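Local coordinates for protein NOVW (Streptomyces niveus, PDB 2C0Z) that epimerises a dTDP-linked 4-keto-6-deoxy sugar at carbon 3, acting together with NovU in the biosynthesis of the antibiotic novobiocin, at residues 19-24 and 46-51; 24-29 and 35-40; 94-97 and 102-105. One frame throughout, in Å; residues are numbered along the deposited sequence.

In the fold
All three contacts belong to the RmlC-like cupin fold. Contacts 1 and 2 are neighbours, their centres about 15 Å apart: both use strand 20-30 and share Thr24, and contact 2 falls within the chain that contact 1 spans. Strand 33-40 runs directly into helix 41-48, which meets strand 20-30 in contact 1. Contact 3 comes later, its centre about 18 Å from that of contact 1 and 29 Å from that of contact 2, across the chain's centre from contact 2. Val20 nevertheless packs against Val94. Contact 2 lies at the dimer interface, where its sheet runs on into the second subunit; contact 3 closes a loop between two strands of the five-stranded sheet.

Contact 1: 19-24 and 46-51; sequences GVWEIT and EAIGRP. With EDO (1,2-ethanediol), chain E.
The last turn of helix 41-48 packs against strand 20-30 of the cupin sheet by laying Ala47 and Ile48 over one face of the Trp21 indole. Ile48 CD1 sits over the five-membered ring, 3.6 Å from its centroid and only 2° off the normal, an almost vertical CH-pi contact. The CB of Ala47 stands over the six-membered ring at 4.2 Å from the centroid, more toward the rim. No hydrogen bond crosses the contact. The small methyl of alanine lets the helix backbone come close, and Ala47 O lies 3.3 Å from Trp21 CZ2.

In Ile48 a chi1 of -81° brings CG1 alongside the indole and the next torsion turns CD1 over it, while the indole reaches across from the strand in the opposite direction. This helix-on-sheet packing is widened by Leu12 of strand 11-14 and Tyr121 of strand 119-122, each of which touches both Trp21 and Ile48. Gly49 then ends the helix with a positive phi, where a side chain would collide with the preceding carbonyl oxygen.

An ethanediol, probably from the crystallisation liquor, occupies the other face of the indole. Its O2 is 2.8 Å from Val20 O, to which it donates a hydrogen bond, and its O1 accepts one from Gly19 N at 3.1 Å. Its carbon C2 is modelled so near the ring that this detail is doubtful. Gly19 likewise has a positive phi (95°), at which a CB would press on the carbonyl oxygen before it.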
# COMPACT_ATOMS: atom_id res chain seq x y z
N GLY A 19 2.21 3.20 -21.87
CA GLY A 19 1.75 2.28 -20.85
C GLY A 19 2.30 2.54 -19.46
O GLY A 19 1.95 1.82 -18.50
N VAL A 20 3.13 3.56 -19.32
CA VAL A 20 3.75 3.92 -18.04
C VAL A 20 3.32 5.32 -17.67
O VAL A 20 3.38 6.23 -18.49
CB VAL A 20 5.30 3.83 -18.02
CG1 VAL A 20 5.83 4.19 -16.64
CG2 VAL A 20 5.75 2.46 -18.42
N TRP A 21 2.84 5.48 -16.44
CA TRP A 21 2.34 6.77 -15.91
C TRP A 21 2.96 7.07 -14.57
O TRP A 21 3.26 6.16 -13.79
CB TRP A 21 0.82 6.73 -15.68
CG TRP A 21 -0.03 6.57 -16.91
CD1 TRP A 21 -0.16 5.45 -17.69
CD2 TRP A 21 -0.87 7.57 -17.51
NE1 TRP A 21 -1.05 5.69 -18.71
CE2 TRP A 21 -1.48 6.98 -18.64
CE3 TRP A 21 -1.16 8.89 -17.21
CZ2 TRP A 21 -2.37 7.67 -19.46
CZ3 TRP A 21 -2.07 9.59 -18.04
CH2 TRP A 21 -2.65 8.97 -19.15
N GLU A 22 3.12 8.36 -14.30
CA GLU A 22 3.54 8.87 -12.99
C GLU A 22 2.31 9.49 -12.32
O GLU A 22 1.62 10.31 -12.92
CB GLU A 22 4.68 9.88 -13.08
CG GLU A 22 5.09 10.41 -11.72
CD GLU A 22 6.34 11.27 -11.74
OE1 GLU A 22 6.88 11.56 -12.82
OE2 GLU A 22 6.78 11.65 -10.65
N ILE A 23 2.04 9.07 -11.10
CA ILE A 23 0.95 9.61 -10.30
C ILE A 23 1.50 10.49 -9.19
O ILE A 23 2.34 10.07 -8.40
CB ILE A 23 0.12 8.46 -9.72
CG1 ILE A 23 -0.45 7.56 -10.87
CG2 ILE A 23 -1.02 9.03 -8.91
CD1 ILE A 23 0.42 6.35 -11.21
N THR A 24 1.02 11.73 -9.16
CA THR A 24 1.24 12.66 -8.08
C THR A 24 0.06 12.48 -7.12
O THR A 24 -1.09 12.50 -7.55
CB THR A 24 1.25 14.08 -8.65
OG1 THR A 24 2.33 14.22 -9.58
CG2 THR A 24 1.44 15.11 -7.57
N GLU A 46 -9.99 6.51 -15.58
CA GLU A 46 -10.18 7.45 -16.69
C GLU A 46 -8.90 7.60 -17.51
O GLU A 46 -8.92 7.56 -18.76
CB GLU A 46 -10.64 8.81 -16.16
N ALA A 47 -7.77 7.71 -16.82
CA ALA A 47 -6.49 7.94 -17.47
C ALA A 47 -5.97 6.70 -18.17
O ALA A 47 -5.58 6.75 -19.34
CB ALA A 47 -5.49 8.44 -16.46
N ILE A 48 -5.98 5.57 -17.48
CA ILE A 48 -5.37 4.36 -17.99
C ILE A 48 -6.35 3.57 -18.86
O ILE A 48 -5.93 2.86 -19.79
CB ILE A 48 -4.83 3.52 -16.80
CG1 ILE A 48 -3.48 4.05 -16.33
CG2 ILE A 48 -4.70 2.05 -17.18
CD1 ILE A 48 -3.46 5.46 -15.73
N GLY A 49 -7.63 3.66 -18.54
CA GLY A 49 -8.67 2.98 -19.30
C GLY A 49 -9.49 1.94 -18.56
O GLY A 49 -10.57 1.58 -19.02
N ARG A 50 -8.99 1.42 -17.44
CA ARG A 50 -9.68 0.41 -16.64
C ARG A 50 -9.22 0.60 -15.19
O ARG A 50 -8.11 1.07 -14.99
CB ARG A 50 -9.25 -1.01 -17.06
N PRO A 51 -10.01 0.21 -14.21
CA PRO A 51 -9.53 0.19 -12.80
C PRO A 51 -8.39 -0.81 -12.63
O PRO A 51 -8.34 -1.88 -13.29
CB PRO A 51 -10.75 -0.26 -12.01
CG PRO A 51 -11.91 -0.03 -12.91
CD PRO A 51 -11.40 -0.26 -14.29
C1 EDO E . 0.13 6.68 -22.21
O1 EDO E . 0.38 5.49 -22.92
C2 EDO E . 0.86 6.46 -20.89
O2 EDO E . 2.24 6.27 -21.07

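Contact 2: 24-29 and 35-40; sequences TPEQRA and FLDWYH
One face of the Arg28 guanidinium is met by the CD2 corner of the Phe35 ring, a tentative contact because Phe35 has a second conformer. Phe35 CD2 stands 3.7 Å above the plane of the Arg28 guanidinium, toward its rim, and the two planes are 32° apart. Arg28 NH2 meets the ring obliquely. Arg28 CG is tucked between the backbone N and the carbonyl carbon (chi1 66°), and the extended chain beyond runs alongside the phenylalanine. A sulfate, probably from the crystallisation liquor, is a long, weak ionic partner of Arg28 NH2. The other flat pair on this side of the hairpin is the carboxylates of Glu26 and Asp37, turned nearly perpendicular, 87° apart. Glu26 OE1 and Asp37 OD2 approach to 2.9 Å as two acceptors, a closeness that is doubtful because Asp37 also has two conformers.

Strands 20-30 and 33-40 form an antiparallel beta hairpin. Glu26 pairs with Asp37 through bonds from Glu26 N to Asp37 O (3.0 Å) and from Asp37 N to Glu26 O (2.8 Å); Arg28 and Phe35 form the next hydrogen-bonded pair. Between them, Gln27 and Leu36 are a non-hydrogen-bonded pair whose side chains project from the opposite face. Buried Leu36 supplies apolar branches there, CD1 resting 3.8 Å from Pro25 CB and CD2 3.8 Å from Gln27 OE1. Gln27, also buried, satisfies its amide NE2 on Arg6 O.

Asp37 probably binds substrate. Strand 33-40 also pairs antiparallel with a strand of the second subunit, whose Asn58 hydrogen-bonds to Leu36 O, so the sheet continues across the dimer. At the C-terminal end of strand 33-40, His40 caps helix 41-48 through a weak bond between ND1 and the backbone N of Arg43, while Trp38 packs on Cys140 and Leu142 of strand 136-143.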
# COMPACT_ATOMS: atom_id res chain seq x y z
N THR A 24 1.02 11.73 -9.16
CA THR A 24 1.24 12.66 -8.08
C THR A 24 0.06 12.48 -7.12
O THR A 24 -1.09 12.50 -7.55
CB THR A 24 1.25 14.08 -8.65
OG1 THR A 24 2.33 14.22 -9.58
CG2 THR A 24 1.44 15.11 -7.57
N PRO A 25 0.30 12.28 -5.83
CA PRO A 25 -0.80 12.04 -4.90
C PRO A 25 -1.59 13.32 -4.59
O PRO A 25 -1.10 14.42 -4.85
CB PRO A 25 -0.09 11.54 -3.64
CG PRO A 25 1.22 12.27 -3.68
CD PRO A 25 1.60 12.26 -5.13
N GLU A 26 -2.78 13.15 -4.05
CA GLU A 26 -3.46 14.24 -3.36
C GLU A 26 -2.91 14.23 -1.93
O GLU A 26 -3.08 13.27 -1.21
CB GLU A 26 -4.98 14.06 -3.34
CG GLU A 26 -5.67 15.26 -2.69
CD GLU A 26 -7.17 15.12 -2.51
OE1 GLU A 26 -7.73 14.08 -2.91
OE2 GLU A 26 -7.79 16.09 -1.98
N GLN A 27 -2.21 15.28 -1.54
CA GLN A 27 -1.48 15.30 -0.27
C GLN A 27 -1.74 16.61 0.48
O GLN A 27 -1.78 17.69 -0.12
CB GLN A 27 0.02 15.18 -0.57
CG GLN A 27 0.95 15.25 0.67
CD GLN A 27 2.35 14.72 0.38
OE1 GLN A 27 2.66 13.59 0.76
NE2 GLN A 27 3.18 15.51 -0.28
N ARG A 28 -1.92 16.49 1.80
CA ARG A 28 -2.00 17.61 2.70
C ARG A 28 -1.15 17.32 3.92
O ARG A 28 -0.95 16.16 4.30
CB ARG A 28 -3.42 17.91 3.14
CG ARG A 28 -4.11 16.90 3.97
CD ARG A 28 -5.56 17.33 4.37
NE ARG A 28 -6.13 16.39 5.35
CZ ARG A 28 -7.12 15.52 5.11
NH1 ARG A 28 -7.70 15.43 3.91
NH2 ARG A 28 -7.55 14.72 6.09
N ALA A 29 -0.68 18.40 4.54
CA ALA A 29 0.02 18.28 5.80
C ALA A 29 -0.54 19.27 6.85
O ALA A 29 -1.03 20.36 6.51
CB ALA A 29 1.48 18.48 5.57
N PHE A 35 -1.38 13.44 5.24
CA PHE A 35 -2.40 12.56 4.70
C PHE A 35 -2.42 12.64 3.20
O PHE A 35 -2.45 13.73 2.62
CB PHE A 35 -3.77 12.90 5.25
CG PHE A 35 -4.78 11.78 5.01
CD1 PHE A 35 -4.67 10.56 5.66
CD2 PHE A 35 -5.76 11.92 4.03
CE1 PHE A 35 -5.57 9.51 5.39
CE2 PHE A 35 -6.67 10.88 3.75
CZ PHE A 35 -6.58 9.68 4.43
N LEU A 36 -2.44 11.49 2.56
CA LEU A 36 -2.51 11.49 1.12
C LEU A 36 -3.31 10.35 0.54
O LEU A 36 -3.39 9.27 1.11
CB LEU A 36 -1.12 11.50 0.52
CG LEU A 36 -0.16 10.39 0.91
CD1 LEU A 36 0.74 10.07 -0.27
CD2 LEU A 36 0.65 10.76 2.18
N ASP A 37 -3.84 10.61 -0.64
CA ASP A 37 -4.50 9.63 -1.53
C ASP A 37 -3.46 9.32 -2.60
O ASP A 37 -3.08 10.21 -3.37
CB ASP A 37 -5.75 10.16 -2.26
CG ASP A 37 -6.86 10.64 -1.35
OD1 ASP A 37 -6.95 10.21 -0.20
OD2 ASP A 37 -7.73 11.46 -1.74
N TRP A 38 -2.98 8.08 -2.66
CA TRP A 38 -2.01 7.70 -3.69
C TRP A 38 -2.55 6.80 -4.81
O TRP A 38 -1.83 6.53 -5.77
CB TRP A 38 -0.73 7.09 -3.10
CG TRP A 38 -0.84 5.84 -2.32
CD1 TRP A 38 -1.36 5.68 -1.08
CD2 TRP A 38 -0.38 4.55 -2.71
NE1 TRP A 38 -1.23 4.38 -0.66
CE2 TRP A 38 -0.64 3.66 -1.65
CE3 TRP A 38 0.25 4.05 -3.85
CZ2 TRP A 38 -0.31 2.29 -1.72
CZ3 TRP A 38 0.56 2.71 -3.91
CH2 TRP A 38 0.30 1.85 -2.85
N TYR A 39 -3.80 6.35 -4.67
CA TYR A 39 -4.53 5.68 -5.76
C TYR A 39 -5.99 6.05 -5.62
O TYR A 39 -6.53 6.03 -4.52
CB TYR A 39 -4.44 4.13 -5.66
CG TYR A 39 -5.28 3.44 -6.71
CD1 TYR A 39 -4.82 3.29 -8.02
CD2 TYR A 39 -6.57 3.01 -6.43
CE1 TYR A 39 -5.62 2.70 -9.01
CE2 TYR A 39 -7.36 2.45 -7.39
CZ TYR A 39 -6.88 2.30 -8.68
OH TYR A 39 -7.68 1.72 -9.66
N HIS A 40 -6.62 6.42 -6.72
CA HIS A 40 -8.06 6.70 -6.74
C HIS A 40 -8.67 6.14 -8.01
O HIS A 40 -8.24 6.48 -9.11
CB HIS A 40 -8.30 8.20 -6.68
CG HIS A 40 -9.73 8.59 -6.48
ND1 HIS A 40 -10.63 8.70 -7.53
CD2 HIS A 40 -10.40 8.91 -5.36
CE1 HIS A 40 -11.79 9.11 -7.04
NE2 HIS A 40 -11.69 9.23 -5.73

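Contact 3: 94-97 and 102-105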
# COMPACT_ATOMS: atom_id res chain seq x y z
N VAL A 94 11.87 1.97 -15.01
CA VAL A 94 11.05 1.15 -15.89
C VAL A 94 11.80 0.94 -17.20
O VAL A 94 12.54 1.82 -17.68
CB VAL A 94 9.65 1.76 -16.15
CG1 VAL A 94 8.80 1.77 -14.88
CG2 VAL A 94 9.75 3.17 -16.68
N VAL A 95 11.62 -0.25 -17.77
CA VAL A 95 12.35 -0.65 -18.98
C VAL A 95 11.36 -1.22 -19.95
O VAL A 95 10.59 -2.12 -19.60
CB VAL A 95 13.40 -1.70 -18.66
CG1 VAL A 95 14.17 -2.09 -19.96
CG2 VAL A 95 14.32 -1.18 -17.55
N ASP A 96 11.33 -0.70 -21.17
CA ASP A 96 10.44 -1.26 -22.17
C ASP A 96 11.03 -2.50 -22.78
O ASP A 96 11.96 -2.40 -23.56
CB ASP A 96 10.16 -0.23 -23.25
CG ASP A 96 8.98 -0.59 -24.12
OD1 ASP A 96 8.55 -1.77 -24.15
OD2 ASP A 96 8.41 0.29 -24.81
N LEU A 97 10.47 -3.67 -22.43
CA LEU A 97 10.99 -4.96 -22.88
C LEU A 97 10.16 -5.52 -24.04
O LEU A 97 10.35 -6.68 -24.44
CB LEU A 97 10.99 -5.95 -21.70
CG LEU A 97 11.94 -5.56 -20.56
CD1 LEU A 97 11.74 -6.55 -19.41
CD2 LEU A 97 13.38 -5.53 -21.01
N PRO A 102 8.20 1.17 -30.15
CA PRO A 102 9.09 2.27 -30.48
C PRO A 102 10.15 2.54 -29.42
O PRO A 102 11.24 3.04 -29.74
CB PRO A 102 8.14 3.47 -30.59
CG PRO A 102 6.82 2.91 -30.89
CD PRO A 102 6.77 1.55 -30.22
N THR A 103 9.83 2.23 -28.16
CA THR A 103 10.77 2.49 -27.09
C THR A 103 11.35 1.19 -26.52
O THR A 103 11.85 1.18 -25.41
CB THR A 103 10.10 3.33 -25.95
OG1 THR A 103 8.84 2.77 -25.55
CG2 THR A 103 9.79 4.72 -26.46
N TYR A 104 11.35 0.11 -27.30
CA TYR A 104 12.03 -1.11 -26.90
C TYR A 104 13.49 -0.78 -26.53
O TYR A 104 14.20 -0.08 -27.24
CB TYR A 104 11.99 -2.18 -28.01
CG TYR A 104 12.90 -3.35 -27.69
CD1 TYR A 104 12.49 -4.33 -26.83
CD2 TYR A 104 14.18 -3.45 -28.21
CE1 TYR A 104 13.32 -5.37 -26.48
CE2 TYR A 104 15.01 -4.48 -27.87
CZ TYR A 104 14.59 -5.46 -27.02
OH TYR A 104 15.45 -6.50 -26.68
N GLY A 105 13.92 -1.31 -25.40
CA GLY A 105 15.28 -1.14 -24.91
C GLY A 105 15.62 0.22 -24.34
O GLY A 105 16.80 0.53 -24.10
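The backbones of segments 94-97 and 102-105 come nearest at Asp96 and Tyr104, whose CA atoms are 5.0 Å apart. A nearly straight hydrogen bond runs from Gly105 N to Asp96 O (2.9 Å, N-H...O angle 163°), and Tyr104 CA brings a weaker CH contact to the same oxygen. Gly105 has positive phi (74°), a conformation glycine adopts easily.

Asp96 points its carboxylate across the turn, and Thr103 OG1 donates to its OD2 at 2.6 Å, on the lone pair facing away from OD1. The two side chains cross at about a right angle, and a chi1 of 50° sets Thr103 OG1 between its backbone N and carbonyl carbon, turned to the carboxylate. Ser101 OG also bonds to OD2, while OD1 makes a salt bridge with Arg98 NE. An aspartate suits this buried place because its two oxygens gather several donors.

The Tyr104 ring is met at its edge by the backbone of Leu97, with CD1 3.8 Å from Leu97 C. Leu183 of helix 183-188 packs on both Tyr104 and Leu97, and Leu97 also touches Phe72 of strand 67-73, so the loop joining strands 89-96 and 107-113, at one side of the five-stranded sheet, packs against that helix.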